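Local coordinates for putative sensory box/GGDEF family protein (Vibrio parahaemolyticus, PDB 3LID) that probably makes cyclic di-GMP from GTP in its whole form, this chain being its extracellular PDC-fold sensor domain, at residues Arg28-Ile33 with Ser179-Ser184; His190-Lys195 with His262-Leu267; Pro231-Glu236 with Ile248-Ile253. All blocks are in the same frame, centred on the assembly; numbering follows the deposited sequence.

Contact 1. Residues Arg28-Ile33 with Ser179-Ser184; sequences REYNNI and SLLNYS
Glu29 and Leu181 bring the two backbones nearest, with CA atoms 7.4 Å apart, where the long helix 9-45 passes the last turn of helix 174-181. Leu181 carries the contact with both of its methyls. CD1 sits over the middle of one face of the Tyr30 ring, 3.6 Å from the centroid and 8° off the ring normal, a CH-pi contact. CD2 turns to the carboxylate of Glu29 and lies 3.5 Å from OE1. Ile33 lies antiparallel to the leucine side chain, its CG1 4.0 Å from Leu181 CD1. Tyr30 CG is anti to the carbonyl carbon (chi1 -81°), which carries the ring across to Leu181 and Asn182. At the ring edge, OH donates to Asn182 OD1 at 2.6 Å, standing 19° out of the carbonyl plane. Asn182, the first residue past the helix end, fixes the phenol tip while Leu181 holds its face. A water donates to Glu29 OE1 and Leu181 O, satisfying a carbonyl at the helix end. Tyr30 also meets Phe255 edge-to-face. Here the long N-terminal helix of the PDC-type domain joins the chain entering the second sheet, and Tyr30 and Asn182 rest together on Leu193 of strand 189-195.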
# COMPACT_ATOMS: atom_id res chain seq x y z
N ARG A 28 -10.03 5.91 -8.38
CA ARG A 28 -10.14 4.96 -9.49
C ARG A 28 -8.79 4.28 -9.80
O ARG A 28 -8.74 3.09 -10.15
CB ARG A 28 -10.65 5.70 -10.75
CG ARG A 28 -12.20 5.98 -10.59
CD ARG A 28 -12.79 6.53 -11.92
NE ARG A 28 -12.23 7.80 -12.30
CZ ARG A 28 -12.82 8.97 -12.11
NH1 ARG A 28 -13.98 9.08 -11.48
NH2 ARG A 28 -12.20 10.03 -12.57
N GLU A 29 -7.71 5.04 -9.67
CA GLU A 29 -6.37 4.44 -9.90
C GLU A 29 -6.06 3.35 -8.83
O GLU A 29 -5.59 2.24 -9.20
CB GLU A 29 -5.26 5.46 -9.88
CG GLU A 29 -5.43 6.47 -11.08
CD GLU A 29 -4.13 7.09 -11.49
OE1 GLU A 29 -3.50 7.75 -10.66
OE2 GLU A 29 -3.79 6.95 -12.68
N TYR A 30 -6.37 3.62 -7.56
CA TYR A 30 -6.21 2.56 -6.55
C TYR A 30 -7.11 1.39 -6.84
O TYR A 30 -6.68 0.23 -6.61
CB TYR A 30 -6.45 3.07 -5.11
CG TYR A 30 -5.23 3.77 -4.55
CD1 TYR A 30 -5.08 5.15 -4.70
CD2 TYR A 30 -4.22 3.07 -3.85
CE1 TYR A 30 -3.93 5.83 -4.19
CE2 TYR A 30 -3.14 3.74 -3.33
CZ TYR A 30 -2.98 5.10 -3.48
OH TYR A 30 -1.84 5.75 -2.97
N ASN A 31 -8.36 1.62 -7.25
CA ASN A 31 -9.19 0.46 -7.59
C ASN A 31 -8.59 -0.37 -8.71
O ASN A 31 -8.66 -1.63 -8.67
CB ASN A 31 -10.57 0.92 -8.08
CG ASN A 31 -11.42 1.61 -6.99
OD1 ASN A 31 -11.29 1.40 -5.77
ND2 ASN A 31 -12.27 2.49 -7.45
N ASN A 32 -8.00 0.29 -9.69
CA ASN A 32 -7.34 -0.45 -10.77
C ASN A 32 -6.12 -1.22 -10.27
O ASN A 32 -5.85 -2.38 -10.63
CB ASN A 32 -6.95 0.47 -11.93
CG ASN A 32 -8.16 0.71 -12.85
OD1 ASN A 32 -9.24 0.21 -12.54
ND2 ASN A 32 -8.01 1.53 -13.90
N ILE A 33 -5.36 -0.57 -9.44
CA ILE A 33 -4.20 -1.28 -8.85
C ILE A 33 -4.69 -2.56 -8.08
O ILE A 33 -4.09 -3.65 -8.16
CB ILE A 33 -3.41 -0.35 -7.88
CG1 ILE A 33 -2.65 0.74 -8.66
CG2 ILE A 33 -2.44 -1.17 -6.96
CD1 ILE A 33 -1.51 0.20 -9.51
N SER A 179 4.22 6.95 -4.07
CA SER A 179 5.09 7.69 -4.96
C SER A 179 4.48 7.73 -6.36
O SER A 179 4.56 8.73 -7.05
CB SER A 179 6.48 7.02 -5.01
OG SER A 179 7.32 7.64 -6.01
N LEU A 180 3.81 6.66 -6.76
CA LEU A 180 3.26 6.54 -8.12
C LEU A 180 1.97 7.36 -8.24
O LEU A 180 1.75 7.99 -9.30
CB LEU A 180 2.94 5.03 -8.41
CG LEU A 180 2.36 4.64 -9.75
CD1 LEU A 180 3.46 4.83 -10.82
CD2 LEU A 180 1.84 3.21 -9.69
N LEU A 181 1.13 7.36 -7.22
CA LEU A 181 -0.26 7.74 -7.40
C LEU A 181 -0.62 9.08 -6.74
O LEU A 181 -1.67 9.67 -7.09
CB LEU A 181 -1.24 6.69 -6.91
CG LEU A 181 -1.08 5.34 -7.64
CD1 LEU A 181 -2.07 4.36 -7.04
CD2 LEU A 181 -1.26 5.58 -9.08
N ASN A 182 0.12 9.47 -5.73
CA ASN A 182 -0.46 10.48 -4.79
C ASN A 182 -0.08 11.93 -5.13
O ASN A 182 -0.44 12.83 -4.35
CB ASN A 182 -0.08 10.24 -3.36
CG ASN A 182 -0.67 8.98 -2.82
OD1 ASN A 182 -1.47 8.31 -3.49
ND2 ASN A 182 -0.17 8.56 -1.62
N TYR A 183 0.57 12.15 -6.25
CA TYR A 183 0.75 13.58 -6.69
C TYR A 183 0.24 13.71 -8.09
O TYR A 183 0.54 12.87 -8.95
CB TYR A 183 2.22 13.94 -6.62
CG TYR A 183 2.41 15.34 -7.11
CD1 TYR A 183 1.86 16.41 -6.40
CD2 TYR A 183 3.08 15.58 -8.30
CE1 TYR A 183 1.99 17.76 -6.90
CE2 TYR A 183 3.23 16.92 -8.80
CZ TYR A 183 2.67 17.97 -8.07
OH TYR A 183 2.76 19.27 -8.57
N SER A 184 -0.53 14.78 -8.34
CA SER A 184 -1.05 15.05 -9.67
C SER A 184 -0.38 16.30 -10.20
O SER A 184 -0.58 17.38 -9.66
CB SER A 184 -2.54 15.35 -9.61
OG SER A 184 -2.99 15.85 -10.87
O HOH W 1 -3.65 9.51 -8.86

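Contact 2. Residues His190-Lys195 with His262-Leu267; sequences HIELVK and HLIIDL. With EDO (1,2-ethanediol), chain H.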
# COMPACT_ATOMS: atom_id res chain seq x y z
N HIS A 190 -1.35 17.13 -3.64
CA HIS A 190 -0.78 15.96 -2.92
C HIS A 190 -1.87 15.22 -2.18
O HIS A 190 -2.57 15.80 -1.37
CB HIS A 190 0.28 16.39 -1.97
CG HIS A 190 1.52 16.93 -2.65
ND1 HIS A 190 2.58 16.12 -3.02
CD2 HIS A 190 1.86 18.19 -3.02
CE1 HIS A 190 3.53 16.86 -3.58
NE2 HIS A 190 3.11 18.12 -3.61
N ILE A 191 -2.00 13.91 -2.42
CA ILE A 191 -3.03 13.21 -1.67
C ILE A 191 -2.33 12.52 -0.52
O ILE A 191 -1.31 11.88 -0.74
CB ILE A 191 -3.79 12.23 -2.57
CG1 ILE A 191 -4.54 13.01 -3.64
CG2 ILE A 191 -4.68 11.19 -1.71
CD1 ILE A 191 -5.34 12.19 -4.53
N GLU A 192 -2.84 12.66 0.68
CA GLU A 192 -2.30 11.96 1.84
C GLU A 192 -3.19 10.74 2.06
O GLU A 192 -4.40 10.76 1.72
CB GLU A 192 -2.34 12.87 3.10
CG GLU A 192 -1.29 13.96 2.99
CD GLU A 192 -1.40 15.01 4.10
OE1 GLU A 192 -2.44 15.68 4.14
OE2 GLU A 192 -0.46 15.14 4.90
N LEU A 193 -2.63 9.68 2.65
CA LEU A 193 -3.48 8.55 3.00
C LEU A 193 -3.52 8.45 4.50
O LEU A 193 -2.48 8.39 5.18
CB LEU A 193 -2.82 7.19 2.51
CG LEU A 193 -2.61 7.17 0.99
CD1 LEU A 193 -1.86 5.79 0.63
CD2 LEU A 193 -3.97 7.21 0.30
N VAL A 194 -4.72 8.39 5.03
CA VAL A 194 -5.03 8.30 6.45
C VAL A 194 -5.77 7.08 6.69
O VAL A 194 -6.83 6.81 6.09
CB VAL A 194 -5.87 9.57 6.90
CG1 VAL A 194 -6.23 9.43 8.37
CG2 VAL A 194 -4.99 10.79 6.70
N LYS A 195 -5.30 6.26 7.66
CA LYS A 195 -5.97 5.01 7.91
C LYS A 195 -7.24 5.16 8.72
O LYS A 195 -7.53 6.24 9.26
CB LYS A 195 -5.04 4.11 8.77
CG LYS A 195 -3.81 3.73 7.88
CD LYS A 195 -3.08 2.56 8.64
CE LYS A 195 -2.41 3.17 9.90
NZ LYS A 195 -1.62 1.99 10.67
N HIS A 262 -8.58 6.46 3.86
CA HIS A 262 -9.13 7.83 3.54
C HIS A 262 -8.12 8.60 2.76
O HIS A 262 -6.94 8.64 3.10
CB HIS A 262 -9.43 8.56 4.86
CG HIS A 262 -10.34 7.78 5.75
ND1 HIS A 262 -11.66 7.49 5.41
CD2 HIS A 262 -10.16 7.25 7.00
CE1 HIS A 262 -12.24 6.82 6.39
NE2 HIS A 262 -11.36 6.67 7.38
N LEU A 263 -8.55 9.20 1.66
CA LEU A 263 -7.64 9.94 0.83
C LEU A 263 -7.96 11.42 1.16
O LEU A 263 -9.12 11.82 1.14
CB LEU A 263 -7.93 9.72 -0.67
CG LEU A 263 -7.39 8.40 -1.28
CD1 LEU A 263 -7.74 7.17 -0.44
CD2 LEU A 263 -8.04 8.29 -2.70
N ILE A 264 -6.92 12.18 1.41
CA ILE A 264 -7.07 13.59 1.91
C ILE A 264 -6.29 14.52 1.09
O ILE A 264 -5.12 14.29 0.79
CB ILE A 264 -6.56 13.64 3.33
CG1 ILE A 264 -7.30 12.65 4.25
CG2 ILE A 264 -6.54 15.11 3.92
CD1 ILE A 264 -8.74 12.89 4.44
N ILE A 265 -6.89 15.70 0.77
CA ILE A 265 -6.16 16.79 0.22
C ILE A 265 -6.37 17.90 1.26
O ILE A 265 -7.50 18.28 1.50
CB ILE A 265 -6.67 17.22 -1.17
CG1 ILE A 265 -6.32 16.10 -2.15
CG2 ILE A 265 -5.96 18.53 -1.66
CD1 ILE A 265 -6.87 16.27 -3.52
N ASP A 266 -5.28 18.33 1.88
CA ASP A 266 -5.30 19.29 3.00
C ASP A 266 -4.46 20.47 2.55
O ASP A 266 -3.27 20.36 2.32
CB ASP A 266 -4.78 18.59 4.29
CG ASP A 266 -4.48 19.54 5.43
OD1 ASP A 266 -4.62 20.78 5.26
OD2 ASP A 266 -4.04 19.03 6.50
N LEU A 267 -5.10 21.64 2.32
CA LEU A 267 -4.36 22.84 1.91
C LEU A 267 -4.60 23.97 2.94
O LEU A 267 -5.75 24.22 3.37
CB LEU A 267 -4.93 23.35 0.60
CG LEU A 267 -4.65 22.37 -0.54
CD1 LEU A 267 -5.73 22.54 -1.59
CD2 LEU A 267 -3.27 22.68 -1.03
C1 EDO H . 1.96 1.99 10.42
O1 EDO H . 1.12 3.21 10.49
C2 EDO H . 1.71 1.32 9.08
O2 EDO H . 0.38 0.77 9.08
O HOH W 2 -2.94 16.67 1.46
O HOH W 3 -3.72 16.32 6.33
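Glu192 pairs with Ile264 and Val194 with His262 in an antiparallel ladder within the second sheet of this PDC-type sensor domain. Both are hydrogen-bonded pairs, so their four N-H and four C=O groups are used between the strands. Glu192 N gives Ile264 O a 2.8 Å bond, nearly straight at 172°, and Val194 N reaches His262 O in the same manner. The return bonds, from Ile264 N to Glu192 O and from His262 N to Val194 O, bend more. The backbone of Leu193 bonds outward to strand 200-202, and Leu263 and Ile265 bond to Ser251 and Ala249 of strand 246-254. Leu193 and Leu263 form the non-hydrogen-bonded pair. Their side chains lie side by side, CD2 of Leu193 3.8 Å from CD1 of Leu263, and face helix 9-45 at Tyr30 and Leu23.

The other face carries Glu192, Val194, His262 and Ile264. Here Glu192 OE1 comes within 4.4 Å of Asp266 OD2. One water donates to both oxygens and probably eases their repulsion. A second accepts from Asp266 N and has His190 O and Glu192 OE1 in reach as acceptors. Glu192 OE2 forms a salt bridge with Arg208 and a hydrogen bond with Ser203. Asp266 OD2 is hydrogen-bonded to Tyr226 OH, and His262 ND1 to Ser252.

At the far end Lys195 forms a salt bridge with Asp212. Its NZ also donates to a 1,2-ethanediol, probably from the crystallisation liquor, at 2.8 Å to O2 and 3.0 Å to O1.

Contact 3. Residues Pro231-Glu236 with Ile248-Ile253; sequences PRVVSE and IAFSSI
Phe250 points from strand 246-254 toward the short helix 230-234 and meets it at Arg232 and Val233. Its CB lies 3.8 Å from Val233 CG2, and CG comes slightly closer to the same methyl. With chi1 at 48°, CG is tucked between N and C, and the ring rises from the strand under the helix. Further out, CD1 nears Val233 CA and Arg232 O, while CD2 stays beside Val233 CG2. CE1 lies 3.6 Å from Arg232 O, and CE2 about 4.0 Å from Arg232 CB. The tip, CZ, reaches Arg232 CB at 3.4 Å, a tight approach. Val233 N sits over one ring face, displaced toward the rim. Beyond CB the arginine chain bends at chi2, and the guanidinium group turns off from the strand.

The other half of the contact is polar and runs through water. Ser252 OG, also bonded to His262, donates to a water that in turn donates to Val233 O. A second water accepts from Ser252 N and donates to Glu236 O, 2.8 Å away. Glu236 is the first residue past the helix to leave helical geometry, with a positive phi of 71°. Its CB packs on Ser252 CB at 3.8 Å. Ser235 OG, by contrast, turns back to Arg232 O. A short helix is thus laid on one face of an antiparallel sheet, here in the PDC fold of a Cache-clan sensor domain.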
# COMPACT_ATOMS: atom_id res chain seq x y z
N PRO A 231 -15.24 13.28 11.77
CA PRO A 231 -16.48 12.59 11.51
C PRO A 231 -16.94 12.58 10.05
O PRO A 231 -17.58 11.63 9.62
CB PRO A 231 -17.53 13.39 12.40
CG PRO A 231 -16.67 13.89 13.51
CD PRO A 231 -15.41 14.40 12.76
N ARG A 232 -16.66 13.65 9.31
CA ARG A 232 -17.09 13.73 7.93
C ARG A 232 -16.24 12.68 7.17
O ARG A 232 -16.72 12.00 6.28
CB ARG A 232 -16.81 15.14 7.38
CG ARG A 232 -17.50 16.35 8.27
CD ARG A 232 -19.03 16.43 8.07
NE ARG A 232 -19.56 17.54 8.94
CZ ARG A 232 -19.70 17.49 10.27
NH1 ARG A 232 -19.43 16.37 10.91
NH2 ARG A 232 -20.10 18.56 10.99
N VAL A 233 -14.95 12.61 7.52
CA VAL A 233 -14.06 11.64 6.79
C VAL A 233 -14.52 10.23 7.08
O VAL A 233 -14.68 9.42 6.17
CB VAL A 233 -12.66 11.80 7.32
CG1 VAL A 233 -11.69 10.75 6.65
CG2 VAL A 233 -12.15 13.18 6.84
N VAL A 234 -14.82 9.96 8.38
CA VAL A 234 -15.22 8.60 8.80
C VAL A 234 -16.52 8.16 8.17
O VAL A 234 -16.76 6.98 7.97
CB VAL A 234 -15.23 8.57 10.36
CG1 VAL A 234 -15.80 7.27 10.95
CG2 VAL A 234 -13.82 8.93 10.86
N SER A 235 -17.37 9.12 7.78
CA SER A 235 -18.59 8.78 7.08
C SER A 235 -18.36 8.00 5.74
O SER A 235 -19.26 7.36 5.24
CB SER A 235 -19.38 10.06 6.79
OG SER A 235 -18.99 10.72 5.62
N GLU A 236 -17.14 8.11 5.23
CA GLU A 236 -16.71 7.44 3.96
C GLU A 236 -17.37 8.09 2.74
O GLU A 236 -17.18 7.62 1.63
CB GLU A 236 -16.97 5.96 3.99
CG GLU A 236 -16.17 5.26 5.05
CD GLU A 236 -16.42 3.79 5.09
OE1 GLU A 236 -16.69 3.23 4.05
OE2 GLU A 236 -16.29 3.19 6.16
N ILE A 248 -9.94 20.99 3.79
CA ILE A 248 -9.63 19.56 3.67
C ILE A 248 -10.73 18.97 2.77
O ILE A 248 -11.95 19.07 3.08
CB ILE A 248 -9.71 18.89 5.02
CG1 ILE A 248 -8.65 19.50 5.95
CG2 ILE A 248 -9.41 17.36 4.86
CD1 ILE A 248 -8.79 18.97 7.24
N ALA A 249 -10.30 18.33 1.68
CA ALA A 249 -11.19 17.57 0.86
C ALA A 249 -10.86 16.08 1.11
O ALA A 249 -9.69 15.77 1.35
CB ALA A 249 -11.00 17.91 -0.62
N PHE A 250 -11.90 15.26 1.18
CA PHE A 250 -11.69 13.88 1.62
C PHE A 250 -12.58 12.93 0.85
O PHE A 250 -13.68 13.27 0.32
CB PHE A 250 -12.00 13.77 3.13
CG PHE A 250 -13.35 14.43 3.54
CD1 PHE A 250 -14.55 13.75 3.45
CD2 PHE A 250 -13.35 15.77 4.00
CE1 PHE A 250 -15.78 14.40 3.79
CE2 PHE A 250 -14.55 16.40 4.34
CZ PHE A 250 -15.73 15.72 4.22
N SER A 251 -12.09 11.69 0.74
CA SER A 251 -12.90 10.66 0.15
C SER A 251 -12.39 9.37 0.81
O SER A 251 -11.39 9.39 1.55
CB SER A 251 -12.77 10.58 -1.37
OG SER A 251 -11.42 10.22 -1.66
N SER A 252 -13.06 8.28 0.54
CA SER A 252 -12.68 6.95 1.12
C SER A 252 -12.68 5.86 0.07
O SER A 252 -13.59 5.85 -0.80
CB SER A 252 -13.57 6.57 2.31
OG SER A 252 -13.47 7.58 3.31
N ILE A 253 -11.72 4.93 0.18
CA ILE A 253 -11.81 3.73 -0.69
C ILE A 253 -11.60 2.56 0.16
O ILE A 253 -11.24 2.72 1.36
CB ILE A 253 -10.74 3.70 -1.76
CG1 ILE A 253 -9.38 3.71 -1.11
CG2 ILE A 253 -10.99 4.91 -2.74
CD1 ILE A 253 -8.15 3.69 -2.22
O HOH W 4 -14.66 10.01 3.32
O HOH W 5 -15.73 8.58 -0.54

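In the fold
From the N terminus, helix 9-45 supplies residues 28-33. Contact 1 closes when the chain returns at 179-184, having passed through the seven-stranded sheet. Contact 2 opens a few residues later at 190-195, so the two are in series. They join through the backbone pairing of Asn182 with Ile191, where strand 183-184 lies beside strand 189-195. Contact 3 is nested inside the loop that contact 2 closes, joining helix 230-234 to strand 246-254. That strand neighbours strand 260-268, and contacts 2 and 3 have centres about 9 Å apart. Ile253 also packs on Tyr30, linking contacts 3 and 1. Together they tie the long helix, the second sheet and a short helix.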